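Local coordinates for protein uncharacterized sugar kinase PH1459 (PDB 3EWM) that probably phosphorylates a sugar such as fructose with ATP, as a putative kinase of the pfkB carbohydrate kinase family, at residues N115-D120 with M145-K150. Sequence-based numbering, arbitrary orientation.
Sequences NDINWD and MKVIKK
K150 NZ forms a salt bridge with E123 of helix 119-124, and the lysine's aliphatic chain passes W119 on its way there. K150 CG lies anti to the backbone N (chi1 -169°), and further bends along the chain bring K150 CD obliquely to the benzene part of the indole, where it is 3.3 Å from W119 CZ3, a short approach. The next methylene, K150 CE, is 4.1 Å from W119 CE3. One helical turn back, V147 meets the same ring: its CG2, which lies beside the backbone N, is 3.7 Å from W119 CH2. That methyl also faces I117 tip to tip, with I117 CG1 3.6 Å from V147 CG2. In the ribokinase-like alpha/beta fold, helix 140-151 is the helix of the beta-alpha-beta crossover that joins neighbouring parallel strands 127-131 and 156-160. I148 packs on strand 127-131, while V147 and K150 meet the start of helix 119-124, whose N-cap is N118, with OD1 bonded to I121 N. Within segment 115-120, I117 CG2 sits 3.4 Å above the centre of one face of the W119 ring, so this methyl lies against the indole while V147 and K150 approach its benzene part obliquely. With W119 cut back to an alanine, I117 CG2 is likely to lose the ring over which it sits, V147 CG2 one of its two neighbours, and the K150 methylenes the surface they lie against.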
loop_
_atom_site.group_PDB
_atom_site.type_symbol
_atom_site.label_atom_id
_atom_site.label_comp_id
_atom_site.label_asym_id
_atom_site.label_seq_id
_atom_site.Cartn_x
_atom_site.Cartn_y
_atom_site.Cartn_z
ATOM N N ASN A 115 -4.875 18.691 -16.165
ATOM C CA ASN A 115 -6.138 18.155 -16.674
ATOM C C ASN A 115 -7.035 17.591 -15.583
ATOM O O ASN A 115 -8.239 17.546 -15.767
ATOM C CB ASN A 115 -5.871 17.046 -17.683
ATOM C CG ASN A 115 -4.795 17.400 -18.638
ATOM O OD1 ASN A 115 -3.645 16.967 -18.479
ATOM N ND2 ASN A 115 -5.126 18.226 -19.617
ATOM N N ASP A 116 -6.441 17.160 -14.463
ATOM C CA ASP A 116 -7.176 16.538 -13.361
ATOM C C ASP A 116 -7.856 17.556 -12.453
ATOM O O ASP A 116 -8.628 17.192 -11.560
ATOM C CB ASP A 116 -6.255 15.646 -12.515
ATOM C CG ASP A 116 -5.647 14.505 -13.308
ATOM O OD1 ASP A 116 -6.332 13.968 -14.205
ATOM O OD2 ASP A 116 -4.480 14.148 -13.032
ATOM N N ILE A 117 -7.558 18.828 -12.675
ATOM C CA ILE A 117 -8.047 19.883 -11.804
ATOM C C ILE A 117 -9.380 20.375 -12.292
ATOM O O ILE A 117 -9.539 20.774 -13.463
ATOM C CB ILE A 117 -7.038 21.065 -11.697
ATOM C CG1 ILE A 117 -5.657 20.551 -11.236
ATOM C CG2 ILE A 117 -7.606 22.214 -10.805
ATOM C CD1 ILE A 117 -5.686 19.801 -9.881
ATOM N N ASN A 118 -10.347 20.332 -11.385
ATOM C CA ASN A 118 -11.616 20.950 -11.624
ATOM C C ASN A 118 -11.453 22.436 -11.332
ATOM O O ASN A 118 -11.476 22.886 -10.186
ATOM C CB ASN A 118 -12.704 20.315 -10.753
ATOM C CG ASN A 118 -14.094 20.762 -11.151
ATOM O OD1 ASN A 118 -14.348 21.946 -11.300
ATOM N ND2 ASN A 118 -14.997 19.811 -11.321
ATOM N N TRP A 119 -11.292 23.200 -12.392
ATOM C CA TRP A 119 -11.015 24.620 -12.264
ATOM C C TRP A 119 -12.226 25.389 -11.811
ATOM O O TRP A 119 -12.104 26.449 -11.221
ATOM C CB TRP A 119 -10.508 25.155 -13.587
ATOM C CG TRP A 119 -9.221 24.532 -13.933
ATOM C CD1 TRP A 119 -8.995 23.594 -14.895
ATOM C CD2 TRP A 119 -7.970 24.775 -13.302
ATOM N NE1 TRP A 119 -7.674 23.245 -14.913
ATOM C CE2 TRP A 119 -7.018 23.956 -13.940
ATOM C CE3 TRP A 119 -7.556 25.609 -12.257
ATOM C CZ2 TRP A 119 -5.670 23.947 -13.567
ATOM C CZ3 TRP A 119 -6.223 25.599 -11.890
ATOM C CH2 TRP A 119 -5.293 24.780 -12.550
ATOM N N ASP A 120 -13.403 24.844 -12.069
ATOM C CA ASP A 120 -14.623 25.459 -11.592
ATOM C C ASP A 120 -14.655 25.448 -10.076
ATOM O O ASP A 120 -14.951 26.457 -9.449
ATOM C CB ASP A 120 -15.836 24.733 -12.138
ATOM C CG ASP A 120 -16.246 25.231 -13.505
ATOM O OD1 ASP A 120 -15.624 26.189 -14.050
ATOM O OD2 ASP A 120 -17.221 24.662 -14.019
HETATM N N MSE A 145 1.216 23.387 -7.327
HETATM C CA MSE A 145 1.840 24.714 -7.244
HETATM C C MSE A 145 1.205 25.643 -8.272
HETATM O O MSE A 145 0.940 26.804 -7.988
HETATM C CB MSE A 145 3.360 24.649 -7.413
HETATM C CG MSE A 145 4.097 24.004 -6.227
HETATM SE SE MSE A 145 3.583 24.824 -4.514
HETATM C CE MSE A 145 4.334 26.572 -4.816
ATOM N N LYS A 146 0.939 25.107 -9.458
ATOM C CA LYS A 146 0.217 25.856 -10.486
ATOM C C LYS A 146 -1.197 26.243 -10.073
ATOM O O LYS A 146 -1.605 27.366 -10.287
ATOM C CB LYS A 146 0.237 25.097 -11.810
ATOM C CG LYS A 146 1.630 25.142 -12.418
ATOM C CD LYS A 146 1.692 24.534 -13.798
ATOM C CE LYS A 146 3.062 24.832 -14.392
ATOM N NZ LYS A 146 4.140 24.108 -13.658
ATOM N N VAL A 147 -1.931 25.330 -9.456
ATOM C CA VAL A 147 -3.284 25.650 -8.991
ATOM C C VAL A 147 -3.261 26.842 -8.031
ATOM O O VAL A 147 -3.993 27.831 -8.204
ATOM C CB VAL A 147 -3.967 24.417 -8.355
ATOM C CG1 VAL A 147 -5.305 24.790 -7.741
ATOM C CG2 VAL A 147 -4.153 23.307 -9.392
ATOM N N ILE A 148 -2.385 26.749 -7.038
ATOM C CA ILE A 148 -2.221 27.787 -6.032
ATOM C C ILE A 148 -1.802 29.123 -6.657
ATOM O O ILE A 148 -2.399 30.143 -6.368
ATOM C CB ILE A 148 -1.206 27.335 -4.948
ATOM C CG1 ILE A 148 -1.634 25.989 -4.333
ATOM C CG2 ILE A 148 -1.013 28.419 -3.877
ATOM C CD1 ILE A 148 -3.100 25.919 -3.818
ATOM N N LYS A 149 -0.794 29.102 -7.526
ATOM C CA LYS A 149 -0.396 30.317 -8.240
ATOM C C LYS A 149 -1.543 30.909 -9.058
ATOM O O LYS A 149 -1.724 32.124 -9.081
ATOM C CB LYS A 149 0.834 30.054 -9.110
ATOM C CG LYS A 149 2.059 29.689 -8.277
ATOM C CD LYS A 149 3.299 29.443 -9.101
ATOM C CE LYS A 149 4.497 29.117 -8.169
ATOM N NZ LYS A 149 5.636 28.448 -8.821
ATOM N N LYS A 150 -2.327 30.055 -9.707
ATOM C CA LYS A 150 -3.460 30.508 -10.525
ATOM C C LYS A 150 -4.499 31.264 -9.697
ATOM O O LYS A 150 -5.033 32.289 -10.145
ATOM C CB LYS A 150 -4.148 29.316 -11.201
ATOM C CG LYS A 150 -5.157 29.723 -12.256
ATOM C CD LYS A 150 -6.419 28.914 -12.138
ATOM C CE LYS A 150 -7.524 29.628 -11.398
ATOM N NZ LYS A 150 -8.217 30.598 -12.301
#